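Local coordinates for protein D-glucosaminate-6-phosphate ammonia lyase (Salmonella typhimurium, PDB 7LCE) that belongs to the fold type I family of pyridoxal-phosphate enzymes, related to selenocysteine synthase, and carries the cofactor covalently bound, at residues E52-L57 / S67-C72; V81-T86 / K234-G239; V93-M96 / G101-N104; S147-K152 / N182-I187. All coordinates share one frame; numbering follows the deposited sequence.

All four contacts lie in the part of the chain built round the seven-stranded mixed sheet. Along the chain, interaction 1 closes before interaction 2 opens, and interactions 3 and 4 follow one another inside the long loop that interaction 2 closes. Interaction 1 sits on strand 66-70, interaction 4 at the entry to strand 186-189 of the same sheet, their centres about 26 Å apart. Between them runs helix 73-86, whose end carries interaction 2: Lys234 there bridges back to Glu52, Thr86 packs on Met96 of interaction 3, and Ala84 touches Pro185 of interaction 4. Interactions 2 and 3 are nearest, about 9 Å between centres, so interaction 2 connects the other three into one continuous group.

Interaction 1: E52-L57 / S67-C72; sequences EKTGEL and SYITSC
Gly55 lies directly against Ser67 where helix 47-62 crosses strand 66-70, an outermost strand, within this chain, of the mixed sheet in this fold type I pyridoxal-phosphate enzyme. With no side chain on Gly55, the helix settles close to the strand: the two CA atoms are 4.2 Å apart, and Gly55 CA makes a CA-H...O contact with Ser67 O. In return, Ser67 CB comes within 3.5 Å of Gly55 O. The Ser67 hydroxyl stands beside its own backbone N (chi1 -63°), where it hydrogen-bonds Ser59 OG, which also bonds Gly55 O; Thr224 OG1 on the neighbouring antiparallel strand is a further partner. Ser59 thus ties the strand's serine to the helix backbone.

Two residues further along the strand, Ile69 reaches the helix with its longer branch, and its side chain crosses that of Thr54 at about a right angle. Thr54 keeps its polar end for its own helix, OG1 bonding Leu50 O one turn back. Met251 and Val255 of helix 248-262 also touch Thr54, and Leu254 touches Ile69, so this corner is shared by three elements. Its apolar meeting point is Thr54 CB against Ile69 CD1, 3.8 Å apart.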
loop_
_atom_site.group_PDB
_atom_site.type_symbol
_atom_site.label_atom_id
_atom_site.label_comp_id
_atom_site.label_asym_id
_atom_site.label_seq_id
_atom_site.Cartn_x
_atom_site.Cartn_y
_atom_site.Cartn_z
ATOM N N GLU A 52 -39.176 3.619 -26.575
ATOM C CA GLU A 52 -39.842 2.344 -26.343
ATOM C C GLU A 52 -40.362 1.764 -27.653
ATOM O O GLU A 52 -40.128 0.590 -27.959
ATOM C CB GLU A 52 -40.980 2.551 -25.337
ATOM C CG GLU A 52 -41.543 1.290 -24.708
ATOM C CD GLU A 52 -40.538 0.611 -23.788
ATOM O OE1 GLU A 52 -39.518 1.249 -23.447
ATOM O OE2 GLU A 52 -40.771 -0.555 -23.401
ATOM N N LYS A 53 -41.047 2.592 -28.449
ATOM C CA LYS A 53 -41.658 2.135 -29.696
ATOM C C LYS A 53 -40.616 1.759 -30.745
ATOM O O LYS A 53 -40.774 0.751 -31.449
ATOM C CB LYS A 53 -42.596 3.215 -30.240
ATOM C CG LYS A 53 -43.537 2.745 -31.342
ATOM C CD LYS A 53 -44.477 1.667 -30.819
ATOM C CE LYS A 53 -45.586 1.340 -31.809
ATOM N NZ LYS A 53 -46.523 0.301 -31.287
ATOM N N THR A 54 -39.560 2.570 -30.890
ATOM C CA THR A 54 -38.525 2.251 -31.869
ATOM C C THR A 54 -37.826 0.942 -31.529
ATOM O O THR A 54 -37.458 0.183 -32.434
ATOM C CB THR A 54 -37.513 3.393 -31.977
ATOM O OG1 THR A 54 -37.084 3.777 -30.665
ATOM C CG2 THR A 54 -38.139 4.591 -32.685
ATOM N N GLY A 55 -37.653 0.647 -30.237
ATOM C CA GLY A 55 -37.104 -0.646 -29.862
ATOM C C GLY A 55 -37.998 -1.788 -30.315
ATOM O O GLY A 55 -37.514 -2.828 -30.766
ATOM N N GLU A 56 -39.319 -1.595 -30.226
ATOM C CA GLU A 56 -40.261 -2.591 -30.724
ATOM C C GLU A 56 -40.128 -2.762 -32.231
ATOM O O GLU A 56 -40.078 -3.891 -32.733
ATOM C CB GLU A 56 -41.688 -2.163 -30.362
ATOM C CG GLU A 56 -42.795 -3.022 -30.958
ATOM C CD GLU A 56 -44.186 -2.466 -30.675
ATOM O OE1 GLU A 56 -44.286 -1.434 -29.975
ATOM O OE2 GLU A 56 -45.178 -3.046 -31.166
ATOM N N LEU A 57 -40.055 -1.650 -32.971
ATOM C CA LEU A 57 -40.017 -1.749 -34.425
ATOM C C LEU A 57 -38.721 -2.379 -34.904
ATOM O O LEU A 57 -38.737 -3.233 -35.795
ATOM C CB LEU A 57 -40.217 -0.373 -35.057
ATOM C CG LEU A 57 -41.561 0.299 -34.772
ATOM C CD1 LEU A 57 -41.636 1.690 -35.395
ATOM C CD2 LEU A 57 -42.683 -0.591 -35.267
ATOM N N SER A 67 -34.991 -3.805 -28.189
ATOM C CA SER A 67 -33.882 -3.166 -28.885
ATOM C C SER A 67 -33.725 -1.740 -28.380
ATOM O O SER A 67 -34.648 -1.158 -27.803
ATOM C CB SER A 67 -34.086 -3.171 -30.406
ATOM O OG SER A 67 -34.128 -4.492 -30.921
ATOM N N TYR A 68 -32.537 -1.183 -28.601
ATOM C CA TYR A 68 -32.228 0.182 -28.197
ATOM C C TYR A 68 -31.362 0.821 -29.270
ATOM O O TYR A 68 -30.336 0.254 -29.656
ATOM C CB TYR A 68 -31.511 0.212 -26.842
ATOM C CG TYR A 68 -31.098 1.594 -26.384
ATOM C CD1 TYR A 68 -32.049 2.538 -26.020
ATOM C CD2 TYR A 68 -29.760 1.949 -26.302
ATOM C CE1 TYR A 68 -31.678 3.802 -25.598
ATOM C CE2 TYR A 68 -29.378 3.211 -25.880
ATOM C CZ TYR A 68 -30.342 4.133 -25.529
ATOM O OH TYR A 68 -29.969 5.392 -25.106
ATOM N N ILE A 69 -31.768 2.002 -29.737
ATOM C CA ILE A 69 -31.081 2.695 -30.822
ATOM C C ILE A 69 -29.989 3.585 -30.245
ATOM O O ILE A 69 -30.192 4.270 -29.235
ATOM C CB ILE A 69 -32.073 3.514 -31.670
ATOM C CG1 ILE A 69 -33.083 2.594 -32.353
ATOM C CG2 ILE A 69 -31.339 4.350 -32.705
ATOM C CD1 ILE A 69 -33.984 3.311 -33.337
ATOM N N THR A 70 -28.826 3.569 -30.887
ATOM C CA THR A 70 -27.663 4.351 -30.495
ATOM C C THR A 70 -27.201 5.205 -31.673
ATOM O O THR A 70 -27.732 5.115 -32.784
ATOM C CB THR A 70 -26.532 3.440 -30.012
ATOM O OG1 THR A 70 -26.126 2.581 -31.085
ATOM C CG2 THR A 70 -26.989 2.589 -28.838
ATOM N N SER A 71 -26.194 6.046 -31.421
ATOM C CA SER A 71 -25.672 6.907 -32.479
ATOM C C SER A 71 -24.823 6.126 -33.472
ATOM O O SER A 71 -24.771 6.478 -34.656
ATOM C CB SER A 71 -24.857 8.050 -31.878
ATOM O OG SER A 71 -23.710 7.554 -31.210
ATOM N N CYS A 72 -24.150 5.076 -33.014
ATOM C CA CYS A 72 -23.279 4.284 -33.871
ATOM C C CYS A 72 -23.002 2.956 -33.181
ATOM O O CYS A 72 -23.365 2.748 -32.022
ATOM C CB CYS A 72 -21.982 5.036 -34.177
ATOM S SG CYS A 72 -21.119 5.604 -32.698
#

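Interaction 2: V81-T86 / K234-G239; sequences VAAAIT and KAQHQG
Ala83 and Gln236 make the nearest backbone approach, 7.3 Å between their CA atoms, as the last turn of helix 73-86 passes segment 234-239, at the end of helix 227-234. One side chain spans the gap. Gln236 bends at chi2 (-61°), which swings its amide across to the helix, where it meets Thr86 coming from the opposite direction. Gln236 NE2 donates to Thr86 OG1 over 2.9 Å, the acceptor lying nearly in the amide plane, though the bond is not straight (143° at the hydrogen). The same NE2 also bonds Ala232 O, so the amide nitrogen links helix 227-234, through Ala232 O, to the last turn of helix 73-86. The other side of the amide has apolar company: Gln236 OE1 lies 3.5 Å from Ala82 CB, and Val93 of helix 90-95 packs on the side chain as well.

Thr86 passes the connection on. Its hydroxyl donates back to Ala82 O, and the Thr86 backbone N reaches that carbonyl from the opposite face, 2.8 Å from N to Ala82 O. Since OG1 also bonds Gly88 N, three polar partners, Gln236 NE2, Ala82 O and Gly88 N, surround the buried hydroxyl. Across the gap, His237 folds back over its turn, ND1 donating to Lys234 O at 3.0 Å with the oxygen in the ring plane.

A threonine hydroxyl returning to the carbonyl four residues earlier is a familiar feature of helices; here it sits where helix 73-86 ends, joining that helix to the connection between helices 227-234 and 248-262 in the fold type I architecture.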
loop_
_atom_site.group_PDB
_atom_site.type_symbol
_atom_site.label_atom_id
_atom_site.label_comp_id
_atom_site.label_asym_id
_atom_site.label_seq_id
_atom_site.Cartn_x
_atom_site.Cartn_y
_atom_site.Cartn_z
ATOM N N VAL A 81 -21.512 -2.700 -22.738
ATOM C CA VAL A 81 -20.584 -3.026 -21.658
ATOM C C VAL A 81 -21.034 -2.366 -20.362
ATOM O O VAL A 81 -21.067 -2.999 -19.299
ATOM C CB VAL A 81 -19.152 -2.615 -22.037
ATOM C CG1 VAL A 81 -18.223 -2.762 -20.842
ATOM C CG2 VAL A 81 -18.655 -3.465 -23.192
ATOM N N ALA A 82 -21.394 -1.080 -20.431
ATOM C CA ALA A 82 -21.910 -0.393 -19.251
ATOM C C ALA A 82 -23.173 -1.065 -18.731
ATOM O O ALA A 82 -23.405 -1.100 -17.517
ATOM C CB ALA A 82 -22.179 1.077 -19.567
ATOM N N ALA A 83 -24.002 -1.595 -19.632
ATOM C CA ALA A 83 -25.178 -2.345 -19.203
ATOM C C ALA A 83 -24.780 -3.610 -18.452
ATOM O O ALA A 83 -25.422 -3.983 -17.463
ATOM C CB ALA A 83 -26.054 -2.682 -20.410
ATOM N N ALA A 84 -23.731 -4.293 -18.916
ATOM C CA ALA A 84 -23.303 -5.521 -18.252
ATOM C C ALA A 84 -22.647 -5.237 -16.908
ATOM O O ALA A 84 -22.715 -6.072 -15.997
ATOM C CB ALA A 84 -22.345 -6.303 -19.151
ATOM N N ILE A 85 -22.014 -4.078 -16.761
ATOM C CA ILE A 85 -21.330 -3.746 -15.516
ATOM C C ILE A 85 -22.288 -3.140 -14.499
ATOM O O ILE A 85 -22.252 -3.496 -13.318
ATOM C CB ILE A 85 -20.144 -2.805 -15.805
ATOM C CG1 ILE A 85 -19.116 -3.513 -16.687
ATOM C CG2 ILE A 85 -19.503 -2.340 -14.509
ATOM C CD1 ILE A 85 -17.906 -2.673 -17.007
ATOM N N THR A 86 -23.167 -2.239 -14.940
ATOM C CA THR A 86 -24.060 -1.544 -14.021
ATOM C C THR A 86 -25.323 -2.330 -13.706
ATOM O O THR A 86 -25.960 -2.055 -12.683
ATOM C CB THR A 86 -24.461 -0.183 -14.594
ATOM O OG1 THR A 86 -25.152 -0.372 -15.836
ATOM C CG2 THR A 86 -23.235 0.684 -14.825
ATOM N N LYS A 234 -30.903 0.912 -21.950
ATOM C CA LYS A 234 -31.721 2.118 -21.890
ATOM C C LYS A 234 -31.385 2.958 -20.666
ATOM O O LYS A 234 -31.409 4.193 -20.734
ATOM C CB LYS A 234 -33.204 1.747 -21.881
ATOM C CG LYS A 234 -33.687 1.070 -23.155
ATOM C CD LYS A 234 -35.171 0.737 -23.082
ATOM C CE LYS A 234 -35.659 0.110 -24.379
ATOM N NZ LYS A 234 -37.109 -0.224 -24.337
ATOM N N ALA A 235 -31.038 2.309 -19.552
ATOM C CA ALA A 235 -30.719 3.017 -18.318
ATOM C C ALA A 235 -29.493 3.909 -18.445
ATOM O O ALA A 235 -29.253 4.731 -17.553
ATOM C CB ALA A 235 -30.505 2.019 -17.180
ATOM N N GLN A 236 -28.711 3.766 -19.512
ATOM C CA GLN A 236 -27.496 4.552 -19.676
ATOM C C GLN A 236 -27.757 5.971 -20.170
ATOM O O GLN A 236 -26.799 6.739 -20.312
ATOM C CB GLN A 236 -26.541 3.836 -20.637
ATOM C CG GLN A 236 -26.245 2.388 -20.254
ATOM C CD GLN A 236 -25.591 2.254 -18.889
ATOM O OE1 GLN A 236 -24.837 3.128 -18.461
ATOM N NE2 GLN A 236 -25.890 1.161 -18.193
ATOM N N HIS A 237 -29.017 6.345 -20.425
ATOM C CA HIS A 237 -29.316 7.689 -20.913
ATOM C C HIS A 237 -28.994 8.770 -19.888
ATOM O O HIS A 237 -28.756 9.921 -20.272
ATOM C CB HIS A 237 -30.784 7.794 -21.330
ATOM C CG HIS A 237 -31.735 7.925 -20.180
ATOM N ND1 HIS A 237 -32.305 6.836 -19.556
ATOM C CD2 HIS A 237 -32.214 9.018 -19.538
ATOM C CE1 HIS A 237 -33.097 7.251 -18.583
ATOM N NE2 HIS A 237 -33.058 8.571 -18.550
ATOM N N GLN A 238 -28.994 8.435 -18.602
ATOM C CA GLN A 238 -28.570 9.360 -17.563
ATOM C C GLN A 238 -27.066 9.328 -17.322
ATOM O O GLN A 238 -26.573 10.077 -16.472
ATOM C CB GLN A 238 -29.309 9.062 -16.258
ATOM C CG GLN A 238 -30.786 9.402 -16.302
ATOM C CD GLN A 238 -31.457 9.229 -14.958
ATOM O OE1 GLN A 238 -31.001 8.448 -14.121
ATOM N NE2 GLN A 238 -32.538 9.967 -14.735
ATOM N N GLY A 239 -26.333 8.478 -18.039
ATOM C CA GLY A 239 -24.902 8.366 -17.836
ATOM C C GLY A 239 -24.080 8.608 -19.085
ATOM O O GLY A 239 -24.141 9.691 -19.680
#

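Interaction 3: V93-M96 / G101-N104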
loop_
_atom_site.group_PDB
_atom_site.type_symbol
_atom_site.label_atom_id
_atom_site.label_comp_id
_atom_site.label_asym_id
_atom_site.label_seq_id
_atom_site.Cartn_x
_atom_site.Cartn_y
_atom_site.Cartn_z
ATOM N N VAL A 93 -24.669 3.647 -12.807
ATOM C CA VAL A 93 -24.691 4.347 -14.088
ATOM C C VAL A 93 -23.989 5.694 -13.976
ATOM O O VAL A 93 -23.249 6.104 -14.879
ATOM C CB VAL A 93 -26.137 4.498 -14.591
ATOM C CG1 VAL A 93 -26.223 5.567 -15.665
ATOM C CG2 VAL A 93 -26.634 3.174 -15.137
ATOM N N ALA A 94 -24.202 6.398 -12.860
ATOM C CA ALA A 94 -23.573 7.700 -12.663
ATOM C C ALA A 94 -22.064 7.603 -12.483
ATOM O O ALA A 94 -21.363 8.594 -12.715
ATOM C CB ALA A 94 -24.197 8.405 -11.460
ATOM N N LEU A 95 -21.546 6.443 -12.074
ATOM C CA LEU A 95 -20.109 6.293 -11.878
ATOM C C LEU A 95 -19.347 6.020 -13.168
ATOM O O LEU A 95 -18.140 6.280 -13.216
ATOM C CB LEU A 95 -19.807 5.172 -10.880
ATOM C CG LEU A 95 -19.723 5.525 -9.394
ATOM C CD1 LEU A 95 -21.033 6.081 -8.864
ATOM C CD2 LEU A 95 -19.292 4.301 -8.601
ATOM N N MET A 96 -20.008 5.501 -14.197
ATOM C CA MET A 96 -19.299 5.119 -15.409
ATOM C C MET A 96 -18.616 6.338 -16.022
ATOM O O MET A 96 -19.177 7.441 -16.002
ATOM C CB MET A 96 -20.262 4.491 -16.416
ATOM C CG MET A 96 -20.947 3.218 -15.931
ATOM S SD MET A 96 -19.829 1.826 -15.662
ATOM C CE MET A 96 -19.586 1.908 -13.888
ATOM N N GLY A 101 -13.906 -1.226 -8.168
ATOM C CA GLY A 101 -14.520 -2.142 -7.228
ATOM C C GLY A 101 -15.715 -2.916 -7.730
ATOM O O GLY A 101 -16.395 -3.558 -6.924
ATOM N N MET A 102 -16.003 -2.878 -9.024
ATOM C CA MET A 102 -17.108 -3.632 -9.594
ATOM C C MET A 102 -16.567 -4.758 -10.462
ATOM O O MET A 102 -15.388 -4.789 -10.827
ATOM C CB MET A 102 -18.027 -2.739 -10.437
ATOM C CG MET A 102 -18.403 -1.409 -9.824
ATOM S SD MET A 102 -19.386 -0.467 -11.008
ATOM C CE MET A 102 -19.578 1.090 -10.149
ATOM N N ALA A 103 -17.456 -5.684 -10.808
ATOM C CA ALA A 103 -17.133 -6.673 -11.825
ATOM C C ALA A 103 -17.144 -5.975 -13.176
ATOM O O ALA A 103 -18.210 -5.625 -13.690
ATOM C CB ALA A 103 -18.135 -7.823 -11.786
ATOM N N ASN A 104 -15.956 -5.757 -13.750
ATOM C CA ASN A 104 -15.831 -4.938 -14.949
ATOM C C ASN A 104 -14.983 -5.581 -16.039
ATOM O O ASN A 104 -14.699 -4.925 -17.047
ATOM C CB ASN A 104 -15.247 -3.565 -14.604
ATOM C CG ASN A 104 -13.949 -3.660 -13.820
ATOM O OD1 ASN A 104 -13.303 -4.709 -13.785
ATOM N ND2 ASN A 104 -13.551 -2.553 -13.203
#
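Leu95 and Met96 face Met102 across a wide separation, with CA atoms 10.6 Å apart for both Leu95 to Met102 and Met96 to Asn104; segment 93-96, on helix 90-95 and just beyond, and the segment leading into strand 105-109 therefore meet through side chains and not through backbone. The chain turns back on itself over the short loop between them.

Met102 spans most of the distance. Beyond CG its chain is fully extended (chi2 176°, chi3 -175°), which carries the sulfur and terminal methyl out to Leu95 and Met96. Met96 does the reverse: bent at chi2 (-65°) and again at the sulfur, it curls its methyl round to face the incoming thioether, and the two side chains meet tip to tip. Met96 CE is 3.7 Å from Met102 SD and 3.8 Å from Met102 CE. From another direction Leu95 crosses the end of Met102, its CD2 3.6 Å from Met102 CE. Met102 CE therefore touches two side chains, from directions roughly at right angles.

Around this cluster, Thr86 and Ile240 pack on Met96, and Ile85 of helix 73-86 packs on Met102. Leu95 lies at the solvent side, while both methionines are buried. The backbone at the turn has a partner in the assembly, Met96 O accepting a hydrogen bond from Arg125 of a second subunit.

No hydrogen bond joins the two segments. The contact is made by aliphatic carbons and a thioether, so it probably rests on dispersion and on burying the two methionines, with shape more than directional bonds setting the fit.

Interaction 4: S147-K152 / N182-I187; sequences SAINEK and NHLPLI
Ile149 sets its CG2 methyl against both Asn182 and Leu184, and those three side chains make up the whole close part of the contact. CG2 stands anti to the backbone N of Ile149, which points it across the gap: it lies 3.4 Å from Asn182 OD1 and 3.8 Å from Leu184 CD1. Ile149 and Leu184 meet tip to tip, with Ile149 CD1 a little further off, 4.2 Å from Leu184 CD1. Asn182 comes at a slant, its amide nitrogen held by a hydrogen bond to Val178 O of the helix it follows, and a calcium ion lies about 4 Å from its side chain.

No hydrogen bond crosses between the segments, and away from this trio they diverge. Ser147, Glu151 and His183 are exposed to solvent, and Asn150 turns from the partner to shape its own loop: its OD1 accepts from Lys152 N at 2.9 Å, forming an Asx turn that leads into strand 153-159.

Segment 147-152 leads into the first strand of a beta-alpha-beta crossover (strand 153-159, helix 172-181, parallel strand 186-189), and segment 182-187 joins its helix to its second strand, with Ile149 also touching Val107 and Leu156 on the sheet and Leu186 packing on Phe175 and Ala179 of the crossover helix.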
loop_
_atom_site.group_PDB
_atom_site.type_symbol
_atom_site.label_atom_id
_atom_site.label_comp_id
_atom_site.label_asym_id
_atom_site.label_seq_id
_atom_site.Cartn_x
_atom_site.Cartn_y
_atom_site.Cartn_z
ATOM N N SER A 147 -10.951 -20.338 -18.436
ATOM C CA SER A 147 -10.075 -19.902 -17.351
ATOM C C SER A 147 -10.146 -18.399 -17.131
ATOM O O SER A 147 -9.889 -17.928 -16.017
ATOM C CB SER A 147 -8.634 -20.325 -17.631
ATOM O OG SER A 147 -8.540 -21.733 -17.759
ATOM N N ALA A 148 -10.502 -17.632 -18.166
ATOM C CA ALA A 148 -10.566 -16.180 -18.030
ATOM C C ALA A 148 -11.762 -15.722 -17.206
ATOM O O ALA A 148 -11.773 -14.578 -16.739
ATOM C CB ALA A 148 -10.608 -15.522 -19.411
ATOM N N ILE A 149 -12.760 -16.577 -17.023
ATOM C CA ILE A 149 -13.949 -16.216 -16.262
ATOM C C ILE A 149 -13.636 -16.301 -14.774
ATOM O O ILE A 149 -13.137 -17.323 -14.289
ATOM C CB ILE A 149 -15.126 -17.134 -16.628
ATOM C CG1 ILE A 149 -15.354 -17.137 -18.140
ATOM C CG2 ILE A 149 -16.385 -16.701 -15.894
ATOM C CD1 ILE A 149 -15.721 -15.781 -18.695
ATOM N N ASN A 150 -13.937 -15.229 -14.047
ATOM C CA ASN A 150 -13.828 -15.222 -12.593
ATOM C C ASN A 150 -14.872 -14.253 -12.049
ATOM O O ASN A 150 -15.698 -13.721 -12.798
ATOM C CB ASN A 150 -12.400 -14.874 -12.152
ATOM C CG ASN A 150 -11.938 -13.531 -12.667
ATOM O OD1 ASN A 150 -12.306 -12.489 -12.131
ATOM N ND2 ASN A 150 -11.120 -13.548 -13.713
ATOM N N GLU A 151 -14.841 -14.025 -10.733
ATOM C CA GLU A 151 -15.870 -13.213 -10.093
ATOM C C GLU A 151 -15.816 -11.750 -10.515
ATOM O O GLU A 151 -16.784 -11.017 -10.281
ATOM C CB GLU A 151 -15.757 -13.315 -8.570
ATOM C CG GLU A 151 -14.505 -12.674 -7.986
ATOM C CD GLU A 151 -13.277 -13.558 -8.100
ATOM O OE1 GLU A 151 -13.406 -14.705 -8.580
ATOM O OE2 GLU A 151 -12.181 -13.103 -7.710
ATOM N N LYS A 152 -14.716 -11.307 -11.121
ATOM C CA LYS A 152 -14.612 -9.948 -11.635
ATOM C C LYS A 152 -15.090 -9.818 -13.075
ATOM O O LYS A 152 -15.202 -8.694 -13.576
ATOM C CB LYS A 152 -13.163 -9.454 -11.532
ATOM C CG LYS A 152 -12.758 -9.005 -10.137
ATOM C CD LYS A 152 -13.582 -7.816 -9.667
ATOM C CE LYS A 152 -12.918 -7.119 -8.485
ATOM N NZ LYS A 152 -13.732 -5.987 -7.954
ATOM N N ASN A 182 -21.986 -19.470 -16.861
ATOM C CA ASN A 182 -21.585 -18.604 -15.756
ATOM C C ASN A 182 -22.597 -17.500 -15.479
ATOM O O ASN A 182 -22.320 -16.610 -14.666
ATOM C CB ASN A 182 -20.209 -17.990 -16.026
ATOM C CG ASN A 182 -19.091 -19.009 -15.950
ATOM O OD1 ASN A 182 -18.494 -19.211 -14.892
ATOM N ND2 ASN A 182 -18.797 -19.654 -17.073
ATOM N N HIS A 183 -23.762 -17.542 -16.129
ATOM C CA HIS A 183 -24.789 -16.508 -16.009
ATOM C C HIS A 183 -24.196 -15.117 -16.226
ATOM O O HIS A 183 -24.424 -14.178 -15.459
ATOM C CB HIS A 183 -25.517 -16.607 -14.670
ATOM C CG HIS A 183 -26.404 -17.809 -14.565
ATOM N ND1 HIS A 183 -27.479 -18.012 -15.402
ATOM C CD2 HIS A 183 -26.366 -18.877 -13.734
ATOM C CE1 HIS A 183 -28.071 -19.151 -15.088
ATOM N NE2 HIS A 183 -27.414 -19.694 -14.078
ATOM N N LEU A 184 -23.421 -14.999 -17.294
ATOM C CA LEU A 184 -22.856 -13.749 -17.749
ATOM C C LEU A 184 -23.434 -13.379 -19.108
ATOM O O LEU A 184 -23.711 -14.258 -19.931
ATOM C CB LEU A 184 -21.332 -13.844 -17.860
ATOM C CG LEU A 184 -20.597 -14.115 -16.550
ATOM C CD1 LEU A 184 -19.105 -14.250 -16.805
ATOM C CD2 LEU A 184 -20.882 -13.009 -15.545
ATOM N N PRO A 185 -23.632 -12.091 -19.376
ATOM C CA PRO A 185 -24.176 -11.695 -20.678
ATOM C C PRO A 185 -23.123 -11.813 -21.768
ATOM O O PRO A 185 -21.946 -11.508 -21.558
ATOM C CB PRO A 185 -24.600 -10.240 -20.454
ATOM C CG PRO A 185 -23.679 -9.755 -19.392
ATOM C CD PRO A 185 -23.440 -10.935 -18.484
ATOM N N LEU A 186 -23.557 -12.268 -22.940
ATOM C CA LEU A 186 -22.696 -12.360 -24.111
ATOM C C LEU A 186 -22.995 -11.197 -25.044
ATOM O O LEU A 186 -24.147 -10.990 -25.436
ATOM C CB LEU A 186 -22.901 -13.684 -24.849
ATOM C CG LEU A 186 -22.183 -13.777 -26.198
ATOM C CD1 LEU A 186 -20.682 -13.599 -26.020
ATOM C CD2 LEU A 186 -22.491 -15.086 -26.897
ATOM N N ILE A 187 -21.957 -10.448 -25.400
ATOM C CA ILE A 187 -22.076 -9.277 -26.258
ATOM C C ILE A 187 -21.433 -9.609 -27.594
ATOM O O ILE A 187 -20.313 -10.132 -27.638
ATOM C CB ILE A 187 -21.419 -8.045 -25.615
ATOM C CG1 ILE A 187 -22.019 -7.792 -24.231
ATOM C CG2 ILE A 187 -21.584 -6.818 -26.498
ATOM C CD1 ILE A 187 -21.411 -6.614 -23.507
#